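Local coordinates for protein acetyl-CoA acetyltransferase (Bacillus anthracis, PDB 3SS6) that probably catalyses the thiolase reaction, condensing two acetyl-CoA molecules into acetoacetyl-CoA and free CoA, or its reverse, at residues 96-101 with 355-360; 379-382 with 386-389. All blocks are in the same frame, centred on the assembly; numbering follows the deposited sequence.

Contact 1: residues 96-101 with 355-360; sequences QAIMSA and TGARIT. With K (potassium ion), chain F.
Ile98 carries this helix-to-helix contact with one methyl: its CD1 ends 3.8 Å from Ala357 CA and 4.0 Å from Ala357 CB, so it lies against the backbone of helix 352-370 as well as against a side chain. The same CD1 also touches Thr360, one turn further on, at 4.2 Å from Thr360 CB. Ile98 reaches this far because CG1 stands beside its own backbone N, anti to the carbonyl carbon (chi1 -67°), with the chain then extended through CD1; the closest CA pair, Ile98 and Ala357, is 7.2 Å apart. Thr360 is held by its hydroxyl, which donates to Gly356 O at 3.0 Å from OG1, approaching nearly along the carbonyl axis. That bond runs back one turn in a helix that is kinked here: Thr360 N makes a weak bond to Ala357 O instead of reaching back to Gly356 O, the acceptor that the hydroxyl uses.

On a different side of helix 93-107 the hydroxyl of Ser100 binds a potassium ion, with 2.9 Å between OG and the metal. Gln96 NE2 donates to Ser100 OG at 3.1 Å, almost straight (169°) and in the plane of the amide. The amide is itself fixed by Arg89, bonded to Gln96 OE1. Tyr85 of this chain, and Tyr85 and Ser100 of the second subunit, supply the other ligands, so the ion joins two copies of the protein.

Ile98 also packs on Leu258 and Leu260 of strand 252-262, Ile277 of strand 275-284 and Leu389 of strand 385-393, while Ala357 meets Ala256 and Thr360 meets Ala377. The buried helices 93-107 and 352-370 thus lie side by side against strands of both thiolase halves, consistent with the central helical layer of the thiolase fold.

Contact 2: residues 379-382 with 386-389; sequences LCVG and GVAL
Leu379 and Val387 form an antiparallel hydrogen-bonded pair in which each residue gives its N-H and takes the other's. Leu379 N donates to Val387 O at 3.1 Å; in return Val387 N donates to Leu379 O at 3.3 Å, a longer bond. Val387 O has a second partner, the hydroxyl of Ser378, so two donors grip it. Cys380 and Gly386 make the adjoining non-hydrogen-bonded pair with their CA atoms 4.7 Å apart, and Leu379 O packs 3.7 Å from Gly386 CA. Gly386 and Ala388 are bonded through their backbones to Ala283 and Ser281 of strand 275-284, which places strand 385-393 inside the sheet.

Val381 and Val387 touch methyl to methyl, CG2 to CG2 at 4.3 Å; with CG1 of Val381 anti to the backbone N (chi1 179°), CG2 is the methyl left beside the N to make this contact. Leu379 and Val387 share a face on which Met95 of helix 93-107 lies, whereas the Cys380 side chain leaves from the opposite face. Strands 374-381 and 385-393 form a beta hairpin of the C-terminal thiolase half, and Cys380 to Gly382 match the Cys-x-Gly motif that in thiolases borders the active site, as is probable here.

In the fold
From the N terminus, helix 93-107 comes first, soon after the S-hydroxycysteine Cys91. A span of 253 residues separates segment 96-101 from segment 355-360, where helix 352-370 returns to its side, closing contact 1 and tying the N-terminal thiolase half to the C-terminal one. Strand 374-381 follows that helix directly, and after a short turn strand 385-393 closes contact 2, a local hairpin. The two contacts are therefore in series, neither nested nor crossed, with centres about 10 Å apart. They meet as helix on sheet: Met99 SD lies 3.4 Å from Val387 CG1, and Gly356 CA lies 3.8 Å from Leu379 CD1, so the hairpin packs on both helices.

Contact 1: residues 96-101 with 355-360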
ATOM      1  N   GLN A  96     -31.290 -13.377   0.906  1.00 11.29           N
ATOM      2  CA  GLN A  96     -30.957 -14.709   1.410  1.00 12.32           C
ATOM      3  C   GLN A  96     -30.957 -14.731   2.943  1.00 11.89           C
ATOM      4  O   GLN A  96     -31.347 -15.728   3.564  1.00 11.12           O
ATOM      5  CB  GLN A  96     -29.593 -15.178   0.876  1.00 10.08           C
ATOM      6  CG  GLN A  96     -29.185 -16.552   1.404  1.00 13.02           C
ATOM      7  CD  GLN A  96     -30.131 -17.640   0.909  1.00 14.70           C
ATOM      8  OE1 GLN A  96     -30.411 -17.729  -0.282  1.00 14.80           O
ATOM      9  NE2 GLN A  96     -30.641 -18.454   1.825  1.00 14.84           N
ATOM     10  N   ALA A  97     -30.521 -13.639   3.560  1.00 11.12           N
ATOM     11  CA  ALA A  97     -30.527 -13.570   5.025  1.00 12.28           C
ATOM     12  C   ALA A  97     -31.944 -13.757   5.556  1.00 13.13           C
ATOM     13  O   ALA A  97     -32.165 -14.467   6.534  1.00 12.52           O
ATOM     14  CB  ALA A  97     -29.928 -12.238   5.527  1.00 11.30           C
ATOM     15  N   ILE A  98     -32.902 -13.113   4.904  1.00 11.57           N
ATOM     16  CA  ILE A  98     -34.297 -13.257   5.304  1.00 11.66           C
ATOM     17  C   ILE A  98     -34.778 -14.688   5.075  1.00 11.83           C
ATOM     18  O   ILE A  98     -35.507 -15.238   5.897  1.00 12.76           O
ATOM     19  CB  ILE A  98     -35.183 -12.263   4.540  1.00 12.12           C
ATOM     20  CG1 ILE A  98     -34.835 -10.838   4.987  1.00 13.52           C
ATOM     21  CG2 ILE A  98     -36.671 -12.590   4.749  1.00 14.37           C
ATOM     22  CD1 ILE A  98     -35.337  -9.755   4.033  1.00 15.15           C
ATOM     23  N   MET A  99     -34.382 -15.289   3.954  1.00 11.25           N
ATOM     24  CA  MET A  99     -34.765 -16.670   3.656  1.00 11.78           C
ATOM     25  C   MET A  99     -34.178 -17.661   4.661  1.00 13.53           C
ATOM     26  O   MET A  99     -34.862 -18.591   5.099  1.00 14.60           O
ATOM     27  CB  MET A  99     -34.358 -17.045   2.224  1.00 11.55           C
ATOM     28  CG  MET A  99     -35.130 -16.229   1.193  1.00 14.63           C
ATOM     29  SD  MET A  99     -34.239 -16.046  -0.364  1.00 17.59           S
ATOM     30  CE  MET A  99     -33.936 -17.764  -0.790  1.00 16.33           C
ATOM     31  N   SER A 100     -32.922 -17.439   5.029  1.00 12.87           N
ATOM     32  CA  SER A 100     -32.251 -18.291   5.993  1.00 13.24           C
ATOM     33  C   SER A 100     -32.898 -18.153   7.374  1.00 13.86           C
ATOM     34  O   SER A 100     -33.039 -19.145   8.102  1.00 13.43           O
ATOM     35  CB  SER A 100     -30.760 -17.967   6.038  1.00 14.91           C
ATOM     36  OG  SER A 100     -30.124 -18.402   4.841  1.00 16.02           O
ATOM     37  N   ALA A 101     -33.314 -16.938   7.718  1.00 14.34           N
ATOM     38  CA  ALA A 101     -34.058 -16.723   8.958  1.00 13.28           C
ATOM     39  C   ALA A 101     -35.371 -17.500   8.910  1.00 13.81           C
ATOM     40  O   ALA A 101     -35.766 -18.171   9.885  1.00 13.16           O
ATOM     41  CB  ALA A 101     -34.339 -15.229   9.168  1.00 13.76           C
ATOM     42  N   THR A 355     -29.553  -4.470  -0.348  1.00 11.02           N
ATOM     43  CA  THR A 355     -30.678  -4.266  -1.259  1.00 11.20           C
ATOM     44  C   THR A 355     -31.767  -5.334  -1.217  1.00 11.18           C
ATOM     45  O   THR A 355     -32.959  -5.015  -1.311  1.00 11.98           O
ATOM     46  CB  THR A 355     -30.178  -4.065  -2.693  1.00 11.84           C
ATOM     47  OG1 THR A 355     -29.479  -2.817  -2.753  1.00 14.12           O
ATOM     48  CG2 THR A 355     -31.350  -4.036  -3.676  1.00 13.99           C
ATOM     49  N   GLY A 356     -31.369  -6.597  -1.106  1.00 12.36           N
ATOM     50  CA  GLY A 356     -32.353  -7.667  -1.080  1.00 12.08           C
ATOM     51  C   GLY A 356     -33.289  -7.551   0.098  1.00 13.90           C
ATOM     52  O   GLY A 356     -34.469  -7.912  -0.008  1.00 13.65           O
ATOM     53  N   ALA A 357     -32.766  -7.041   1.218  1.00 11.98           N
ATOM     54  CA  ALA A 357     -33.597  -6.746   2.390  1.00 12.43           C
ATOM     55  C   ALA A 357     -34.324  -5.409   2.241  1.00 14.04           C
ATOM     56  O   ALA A 357     -35.485  -5.286   2.622  1.00 13.05           O
ATOM     57  CB  ALA A 357     -32.756  -6.748   3.658  1.00 12.98           C
ATOM     58  N   ARG A 358     -33.642  -4.415   1.679  1.00 11.02           N
ATOM     59  CA  ARG A 358     -34.223  -3.079   1.485  1.00 11.76           C
ATOM     60  C   ARG A 358     -35.513  -3.109   0.660  1.00 11.77           C
ATOM     61  O   ARG A 358     -36.529  -2.521   1.055  1.00 11.54           O
ATOM     62  CB  ARG A 358     -33.176  -2.142   0.846  1.00 12.81           C
ATOM     63  CG  ARG A 358     -33.384  -0.648   1.135  1.00 13.70           C
ATOM     64  CD  ARG A 358     -34.538  -0.079   0.279  1.00 12.72           C
ATOM     65  NE  ARG A 358     -34.238  -0.171  -1.148  1.00 13.36           N
ATOM     66  CZ  ARG A 358     -35.130   0.062  -2.110  1.00 17.21           C
ATOM     67  NH1 ARG A 358     -36.375   0.377  -1.791  1.00 18.97           N
ATOM     68  NH2 ARG A 358     -34.774  -0.013  -3.389  1.00 17.27           N
ATOM     69  N   ILE A 359     -35.489  -3.817  -0.468  1.00 11.70           N
ATOM     70  CA  ILE A 359     -36.675  -3.851  -1.321  1.00 12.55           C
ATOM     71  C   ILE A 359     -37.811  -4.601  -0.643  1.00 13.37           C
ATOM     72  O   ILE A 359     -38.983  -4.327  -0.913  1.00 14.65           O
ATOM     73  CB  ILE A 359     -36.398  -4.398  -2.752  1.00 13.03           C
ATOM     74  CG1 ILE A 359     -36.004  -5.883  -2.732  1.00 14.17           C
ATOM     75  CG2 ILE A 359     -35.339  -3.535  -3.446  1.00 13.76           C
ATOM     76  CD1 ILE A 359     -35.826  -6.491  -4.142  1.00 14.14           C
ATOM     77  N   THR A 360     -37.471  -5.526   0.255  1.00 12.91           N
ATOM     78  CA  THR A 360     -38.504  -6.260   0.996  1.00 11.57           C
ATOM     79  C   THR A 360     -39.162  -5.334   2.026  1.00 13.57           C
ATOM     80  O   THR A 360     -40.388  -5.301   2.161  1.00 13.92           O
ATOM     81  CB  THR A 360     -37.933  -7.532   1.658  1.00 12.82           C
ATOM     82  OG1 THR A 360     -37.338  -8.364   0.644  1.00 13.15           O
ATOM     83  CG2 THR A 360     -39.038  -8.320   2.369  1.00 13.67           C
TER
HETATM   84  K     K F 395     -28.410 -20.516   5.965  1.00 23.53           K

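Contact 2: residues 379-382 with 386-389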
ATOM      1  N   LEU A 379     -34.495 -10.086  -7.252  1.00 14.10           N
ATOM      2  CA  LEU A 379     -33.363  -9.361  -7.817  1.00 16.87           C
ATOM      3  C   LEU A 379     -32.325 -10.265  -8.439  1.00 20.42           C
ATOM      4  O   LEU A 379     -32.226 -11.429  -8.073  1.00 17.57           O
ATOM      5  CB  LEU A 379     -32.746  -8.421  -6.773  1.00 17.62           C
ATOM      6  CG  LEU A 379     -31.931  -8.948  -5.597  1.00 16.99           C
ATOM      7  CD1 LEU A 379     -31.504  -7.747  -4.771  1.00 16.35           C
ATOM      8  CD2 LEU A 379     -32.735  -9.923  -4.749  1.00 14.58           C
ATOM      9  N   CYS A 380     -31.573  -9.713  -9.394  1.00 20.60           N
ATOM     10  CA  CYS A 380     -30.497 -10.429 -10.060  1.00 21.07           C
ATOM     11  C   CYS A 380     -29.281 -10.386  -9.148  1.00 26.29           C
ATOM     12  O   CYS A 380     -29.220  -9.593  -8.207  1.00 23.29           O
ATOM     13  CB  CYS A 380     -30.162  -9.803 -11.421  1.00 19.59           C
ATOM     14  SG  CYS A 380     -29.496  -8.091 -11.312  1.00 24.71           S
ATOM     15  N   VAL A 381     -28.322 -11.253  -9.434  1.00 23.18           N
ATOM     16  CA  VAL A 381     -27.161 -11.443  -8.574  1.00 24.14           C
ATOM     17  C   VAL A 381     -25.932 -11.650  -9.441  1.00 24.33           C
ATOM     18  O   VAL A 381     -25.951 -12.478 -10.352  1.00 22.93           O
ATOM     19  CB  VAL A 381     -27.356 -12.700  -7.706  1.00 23.20           C
ATOM     20  CG1 VAL A 381     -26.140 -12.942  -6.813  1.00 21.85           C
ATOM     21  CG2 VAL A 381     -28.635 -12.585  -6.888  1.00 22.05           C
ATOM     22  N   GLY A 382     -24.860 -10.900  -9.180  1.00 24.39           N
ATOM     23  CA  GLY A 382     -23.626 -11.123  -9.915  1.00 24.02           C
ATOM     24  C   GLY A 382     -23.221 -12.578  -9.758  1.00 25.47           C
ATOM     25  O   GLY A 382     -23.407 -13.162  -8.691  1.00 24.23           O
ATOM     26  N   GLY A 386     -30.749 -15.625  -9.654  1.00 16.51           N
ATOM     27  CA  GLY A 386     -31.944 -14.850  -9.375  1.00 14.52           C
ATOM     28  C   GLY A 386     -32.551 -15.366  -8.086  1.00 15.43           C
ATOM     29  O   GLY A 386     -32.518 -16.563  -7.826  1.00 15.82           O
ATOM     30  N   VAL A 387     -33.103 -14.469  -7.279  1.00 15.18           N
ATOM     31  CA  VAL A 387     -33.751 -14.870  -6.037  1.00 15.22           C
ATOM     32  C   VAL A 387     -35.083 -14.146  -5.951  1.00 14.65           C
ATOM     33  O   VAL A 387     -35.179 -12.995  -6.359  1.00 14.69           O
ATOM     34  CB  VAL A 387     -32.876 -14.519  -4.821  1.00 15.44           C
ATOM     35  CG1 VAL A 387     -33.523 -15.011  -3.531  1.00 14.88           C
ATOM     36  CG2 VAL A 387     -31.486 -15.131  -4.991  1.00 15.65           C
ATOM     37  N   ALA A 388     -36.117 -14.834  -5.466  1.00 14.58           N
ATOM     38  CA  ALA A 388     -37.433 -14.215  -5.311  1.00 15.95           C
ATOM     39  C   ALA A 388     -38.071 -14.581  -3.976  1.00 16.30           C
ATOM     40  O   ALA A 388     -37.923 -15.707  -3.482  1.00 18.70           O
ATOM     41  CB  ALA A 388     -38.355 -14.601  -6.470  1.00 18.64           C
ATOM     42  N   LEU A 389     -38.787 -13.616  -3.408  1.00 14.17           N
ATOM     43  CA  LEU A 389     -39.430 -13.765  -2.115  1.00 14.40           C
ATOM     44  C   LEU A 389     -40.903 -13.405  -2.271  1.00 14.50           C
ATOM     45  O   LEU A 389     -41.239 -12.390  -2.883  1.00 15.20           O
ATOM     46  CB  LEU A 389     -38.755 -12.827  -1.102  1.00 15.25           C
ATOM     47  CG  LEU A 389     -39.284 -12.883   0.330  1.00 16.56           C
ATOM     48  CD1 LEU A 389     -39.093 -14.269   0.926  1.00 16.71           C
ATOM     49  CD2 LEU A 389     -38.577 -11.827   1.175  1.00 16.13           C
TER